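Side-chain contacts in NO-binding heme-dependent sensor protein (Shewanella oneidensis, PDB 4U9B), which probably senses nitric oxide through a bound heme, as an H-NOX signaling protein that also carries a zinc ion: residues M60-Q63 / D64-A68; S93-M96 / G97-D100. All blocks are in the same frame, centred on the assembly; numbering follows the deposited sequence.

Contact 1 of 2, residues M60-Q63 / D64-A68; sequences MPIQ and DVVKA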
loop_
_atom_site.group_PDB
_atom_site.type_symbol
_atom_site.label_atom_id
_atom_site.label_comp_id
_atom_site.label_asym_id
_atom_site.label_seq_id
_atom_site.Cartn_x
_atom_site.Cartn_y
_atom_site.Cartn_z
ATOM N N MET A 60 17.869 -3.521 6.495
ATOM C CA MET A 60 17.109 -4.220 5.461
ATOM C C MET A 60 16.965 -3.385 4.199
ATOM O O MET A 60 17.082 -2.159 4.247
ATOM C CB MET A 60 15.705 -4.561 5.950
ATOM C CG MET A 60 15.622 -5.538 7.090
ATOM S SD MET A 60 13.935 -5.597 7.721
ATOM C CE MET A 60 13.000 -5.962 6.232
ATOM N N PRO A 61 16.674 -4.047 3.066
ATOM C CA PRO A 61 16.283 -3.275 1.886
ATOM C C PRO A 61 15.037 -2.474 2.208
ATOM O O PRO A 61 14.174 -2.981 2.925
ATOM C CB PRO A 61 15.999 -4.347 0.826
ATOM C CG PRO A 61 16.664 -5.585 1.328
ATOM C CD PRO A 61 16.623 -5.497 2.817
ATOM N N ILE A 62 14.955 -1.246 1.712
ATOM C CA ILE A 62 13.798 -0.407 1.975
ATOM C C ILE A 62 12.536 -1.054 1.408
ATOM O O ILE A 62 11.458 -0.964 2.000
ATOM C CB ILE A 62 13.979 1.016 1.378
ATOM C CG1 ILE A 62 12.815 1.920 1.772
ATOM C CG2 ILE A 62 14.115 0.982 -0.132
ATOM C CD1 ILE A 62 12.774 2.165 3.209
ATOM N N GLN A 63 12.678 -1.723 0.271
ATOM C CA GLN A 63 11.526 -2.278 -0.428
ATOM C C GLN A 63 10.873 -3.425 0.344
ATOM O O GLN A 63 9.671 -3.664 0.206
ATOM C CB GLN A 63 11.936 -2.749 -1.829
ATOM C CG GLN A 63 12.411 -1.622 -2.741
ATOM C CD GLN A 63 11.382 -0.512 -2.894
ATOM O OE1 GLN A 63 10.184 -0.737 -2.746
ATOM N NE2 GLN A 63 11.852 0.698 -3.175
ATOM N N ASP A 64 11.656 -4.133 1.151
ATOM C CA ASP A 64 11.114 -5.206 1.978
ATOM C C ASP A 64 10.288 -4.630 3.129
ATOM O O ASP A 64 9.268 -5.199 3.519
ATOM C CB ASP A 64 12.235 -6.092 2.524
ATOM C CG ASP A 64 12.773 -7.070 1.487
ATOM O OD1 ASP A 64 12.036 -7.428 0.543
ATOM O OD2 ASP A 64 13.940 -7.490 1.623
ATOM N N VAL A 65 10.732 -3.501 3.669
ATOM C CA VAL A 65 9.972 -2.807 4.702
ATOM C C VAL A 65 8.673 -2.272 4.107
ATOM O O VAL A 65 7.611 -2.360 4.724
ATOM C CB VAL A 65 10.786 -1.653 5.321
ATOM C CG1 VAL A 65 9.928 -0.830 6.286
ATOM C CG2 VAL A 65 12.011 -2.203 6.035
ATOM N N VAL A 66 8.768 -1.727 2.898
ATOM C CA VAL A 66 7.609 -1.170 2.206
ATOM C C VAL A 66 6.579 -2.255 1.915
ATOM O O VAL A 66 5.375 -2.027 2.023
ATOM C CB VAL A 66 8.040 -0.473 0.896
ATOM C CG1 VAL A 66 6.843 -0.172 -0.003
ATOM C CG2 VAL A 66 8.798 0.812 1.216
ATOM N N LYS A 67 7.055 -3.439 1.551
ATOM C CA LYS A 67 6.164 -4.559 1.266
ATOM C C LYS A 67 5.472 -5.023 2.542
ATOM O O LYS A 67 4.284 -5.337 2.533
ATOM C CB LYS A 67 6.939 -5.712 0.624
ATOM C CG LYS A 67 6.091 -6.931 0.282
ATOM C CD LYS A 67 6.908 -7.994 -0.441
ATOM C CE LYS A 67 6.059 -9.205 -0.798
ATOM N NZ LYS A 67 6.794 -10.190 -1.650
ATOM N N ALA A 68 6.218 -5.049 3.642
ATOM C CA ALA A 68 5.658 -5.430 4.934
ATOM C C ALA A 68 4.578 -4.444 5.355
ATOM O O ALA A 68 3.509 -4.834 5.831
ATOM C CB ALA A 68 6.747 -5.500 5.985
#
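Met-60 turns back over the first helical turn through its third torsion: CG lies anti to the carbonyl carbon (chi1 -65°), the chain runs on straight, and a turn about the CG-SD bond (chi3 54°) brings CE to Asp-64 and Val-65. The methyl CE of Met-60 rests 3.8 Å from CB of Asp-64. It also meets CG2 of Val-65, and the Met-60 chain crosses both side chains at about a right angle. Asp-64 keeps its CG beside its own backbone N, and this turns the carboxylate back toward the proline ring. OD2 of Asp-64 lies 3.3 Å from CG of Pro-61, with CD of the same ring a little farther off. These are contacts between a carboxylate oxygen and ring carbons, without a hydrogen bond.

The stretch is the N-terminal start of helix 62-80, in the H-NOX domain. Pro-61 is at the N-cap position, and its O receives only a weak bond from Asp-64 N, bent to 135°. Regular i to i+4 bonding starts one residue later. Val-66 N meets Ile-62 O at 2.9 Å, in the carbonyl plane. Lys-67 N reaches Gln-63 O at 3.0 Å, from above the carbonyl plane.

On the next turn CG2 of Val-66 sits 3.3 Å from O of Ile-62. CG2 of Val-66 also lies 4.2 Å from CG1 of Ile-62, a looser apolar contact. Ile-62 and Val-65 both pack on Val-51 and Ala-55 of helix 44-58. Val-66 touches Phe-140 and Cys-141 of helix 139-152. The NZ of Lys-67 forms a salt bridge with OE2 of Glu-143.

Contact 2 of 2, residues S93-M96 / G97-D100; sequences SLVM and GIHD. With HEM (protoporphyrin IX containing Fe), chain B; PO4 (phosphate ion), chain E.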
loop_
_atom_site.group_PDB
_atom_site.type_symbol
_atom_site.label_atom_id
_atom_site.label_comp_id
_atom_site.label_asym_id
_atom_site.label_seq_id
_atom_site.Cartn_x
_atom_site.Cartn_y
_atom_site.Cartn_z
ATOM N N SER A 93 -12.391 -10.364 -7.352
ATOM C CA SER A 93 -13.304 -9.240 -7.532
ATOM C C SER A 93 -12.679 -7.943 -7.027
ATOM O O SER A 93 -12.789 -6.901 -7.671
ATOM C CB SER A 93 -14.627 -9.496 -6.805
ATOM O OG SER A 93 -15.159 -10.766 -7.139
ATOM N N LEU A 94 -12.021 -8.017 -5.873
ATOM C CA LEU A 94 -11.379 -6.845 -5.280
ATOM C C LEU A 94 -10.283 -6.309 -6.191
ATOM O O LEU A 94 -10.264 -5.122 -6.515
ATOM C CB LEU A 94 -10.799 -7.185 -3.903
ATOM C CG LEU A 94 -10.282 -6.007 -3.063
ATOM C CD1 LEU A 94 -10.373 -6.338 -1.582
ATOM C CD2 LEU A 94 -8.843 -5.627 -3.419
ATOM N N VAL A 95 -9.370 -7.186 -6.599
ATOM C CA VAL A 95 -8.230 -6.783 -7.416
ATOM C C VAL A 95 -8.681 -6.191 -8.748
ATOM O O VAL A 95 -8.170 -5.160 -9.187
ATOM C CB VAL A 95 -7.286 -7.971 -7.685
ATOM C CG1 VAL A 95 -6.116 -7.545 -8.570
ATOM C CG2 VAL A 95 -6.770 -8.538 -6.371
ATOM N N MET A 96 -9.634 -6.853 -9.394
ATOM C CA MET A 96 -10.165 -6.367 -10.658
ATOM C C MET A 96 -10.988 -5.096 -10.462
ATOM O O MET A 96 -11.305 -4.400 -11.428
ATOM C CB MET A 96 -11.012 -7.454 -11.323
ATOM C CG MET A 96 -10.203 -8.659 -11.775
ATOM S SD MET A 96 -8.976 -8.242 -13.031
ATOM C CE MET A 96 -10.043 -7.816 -14.407
ATOM N N GLY A 97 -11.317 -4.794 -9.209
ATOM C CA GLY A 97 -12.102 -3.617 -8.881
ATOM C C GLY A 97 -11.288 -2.444 -8.369
ATOM O O GLY A 97 -11.854 -1.405 -8.025
ATOM N N ILE A 98 -9.968 -2.592 -8.308
ATOM C CA ILE A 98 -9.117 -1.499 -7.845
ATOM C C ILE A 98 -9.263 -0.300 -8.779
ATOM O O ILE A 98 -9.408 0.836 -8.326
ATOM C CB ILE A 98 -7.625 -1.915 -7.763
ATOM C CG1 ILE A 98 -7.431 -3.017 -6.715
ATOM C CG2 ILE A 98 -6.748 -0.709 -7.413
ATOM C CD1 ILE A 98 -6.033 -3.629 -6.704
ATOM N N HIS A 99 -9.238 -0.562 -10.081
ATOM C CA HIS A 99 -9.253 0.500 -11.080
ATOM C C HIS A 99 -10.585 1.242 -11.103
ATOM O O HIS A 99 -10.621 2.470 -11.143
ATOM C CB HIS A 99 -8.962 -0.074 -12.468
ATOM C CG HIS A 99 -8.873 0.964 -13.543
ATOM N ND1 HIS A 99 -9.822 1.093 -14.535
ATOM C CD2 HIS A 99 -7.951 1.926 -13.779
ATOM C CE1 HIS A 99 -9.486 2.086 -15.337
ATOM N NE2 HIS A 99 -8.354 2.609 -14.901
ATOM N N ASP A 100 -11.676 0.484 -11.083
ATOM C CA ASP A 100 -13.014 1.056 -11.175
ATOM C C ASP A 100 -13.544 1.476 -9.811
ATOM O O ASP A 100 -13.777 2.659 -9.553
ATOM C CB ASP A 100 -13.985 0.053 -11.806
ATOM C CG ASP A 100 -13.660 -0.251 -13.254
ATOM O OD1 ASP A 100 -12.934 0.547 -13.884
ATOM O OD2 ASP A 100 -14.143 -1.286 -13.764
HETATM C CHA HEM B . -2.737 4.440 -1.959
HETATM C CHB HEM B . -2.591 0.110 -4.116
HETATM C CHC HEM B . -6.601 -1.234 -1.792
HETATM C CHD HEM B . -7.350 3.414 -0.629
HETATM C C1A HEM B . -2.268 3.314 -2.589
HETATM C C2A HEM B . -0.888 3.032 -2.930
HETATM C C3A HEM B . -0.858 1.833 -3.522
HETATM C C4A HEM B . -2.207 1.318 -3.578
HETATM C CMA HEM B . 0.382 1.098 -4.060
HETATM C CAA HEM B . 0.328 3.947 -2.659
HETATM C CBA HEM B . 0.288 5.191 -3.550
HETATM C CGA HEM B . 0.939 4.980 -4.899
HETATM O O1A HEM B . 0.982 5.957 -5.697
HETATM O O2A HEM B . 1.421 3.855 -5.198
HETATM C C1B HEM B . -3.624 -0.659 -3.640
HETATM C C2B HEM B . -3.813 -2.071 -3.887
HETATM C C3B HEM B . -4.939 -2.449 -3.251
HETATM C C4B HEM B . -5.467 -1.281 -2.569
HETATM C CMB HEM B . -2.847 -2.892 -4.770
HETATM C CAB HEM B . -5.617 -3.836 -3.154
HETATM C CBB HEM B . -4.985 -4.990 -3.394
HETATM C C1C HEM B . -7.166 -0.088 -1.272
HETATM C C2C HEM B . -8.394 -0.023 -0.512
HETATM C C3C HEM B . -8.632 1.253 -0.187
HETATM C C4C HEM B . -7.539 2.052 -0.728
HETATM C CMC HEM B . -9.269 -1.245 -0.160
HETATM C CAC HEM B . -9.863 1.708 0.640
HETATM C CBC HEM B . -10.241 2.986 0.754
HETATM C C1D HEM B . -6.155 4.083 -0.784
HETATM C C2D HEM B . -5.895 5.408 -0.274
HETATM C C3D HEM B . -4.460 5.728 -0.687
HETATM C C4D HEM B . -3.993 4.569 -1.409
HETATM C CMD HEM B . -6.853 6.308 0.530
HETATM C CAD HEM B . -3.668 7.013 -0.396
HETATM C CBD HEM B . -3.874 8.026 -1.518
HETATM C CGD HEM B . -3.077 9.264 -1.202
HETATM O O1D HEM B . -2.127 9.156 -0.389
HETATM O O2D HEM B . -3.384 10.354 -1.759
HETATM N NA HEM B . -3.046 2.241 -2.993
HETATM N NB HEM B . -4.643 -0.209 -2.833
HETATM N NC HEM B . -6.672 1.199 -1.384
HETATM N ND HEM B . -5.016 3.623 -1.445
HETATM FE FE HEM B . -4.930 1.778 -2.339
HETATM P P PO4 E . -5.562 4.870 -16.071
HETATM O O1 PO4 E . -6.712 5.173 -15.140
HETATM O O2 PO4 E . -4.519 4.066 -15.334
HETATM O O3 PO4 E . -6.068 4.077 -17.254
HETATM O O4 PO4 E . -4.952 6.164 -16.555
HETATM O O HOH W 1 -8.166 -2.890 -11.171
#
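Ile-98 sits on the carbonyls of Leu-94 and Val-95 at a break between two helices of the H-NOX heme pocket, where helix 91-96 gives way to helix 98-109. CB of Ile-98 lies 3.6 Å from O of Val-95. The first torsion (chi1 -64°) puts CG1 beside its own backbone N, on the side of the Leu-94 and Val-95 oxygens. There CG1 of Ile-98 is 3.4 Å from O of Val-95 and close to O of Leu-94. The chain then runs out straight, and CD1 of Ile-98 reaches CAB of the heme vinyl group at 3.6 Å. CD1 still lies near O of Val-95 and also meets CG1 of Val-95. CD2 of Leu-94 reaches the same vinyl group, 3.7 Å from CAB of the heme, and lies near CG1 of Ile-98. Ile-98 touches the bound nitric oxide as well. With an alanine at this position, the vinyl group would probably lose the CD1 contact, a gap would open beside CG1 of Val-95, and the nitric oxide might lose an apolar neighbour.

Gly-97 makes the join. Gly-97 N bonds to O of Leu-94 at 2.9 Å, three residues back, and a beta carbon here would clash with O of Ser-93. Ile-98 N bonds to O of Val-95 at 3.3 Å. The N-H points almost straight at the oxygen (167°) but comes from well above the carbonyl plane.

Val-95 and Met-96 pack on strand 128-133. The polar end of the contact is at its surface. His-99 ND1 gives a bond to OD1 of Asp-100, tilted from the ring plane, while NE2 bonds to O1 of a phosphate that probably came from the crystallisation liquor. One water bridges the break: it donates to O of Val-95 and accepts from N of His-99 at 2.8 Å.

The two contacts lie on opposite sides of the chain's centre, with their centres about 25 Å apart, and share no helix. Contact 1 is at the surface and opens helix 62-80 beside helices 44-58 and 139-152. Contact 2 is largely buried and joins helices 91-96 and 98-109 against the strands. Both are local, built on backbone bonds with apolar side chains laid over them. Contact 1 settles into regular helical bonding, whereas contact 2 interrupts it and uses a water. Their surroundings differ too: the side chain of Gln-63 is about 7 Å from the zinc ion, while Leu-94 and Ile-98 touch the heme directly.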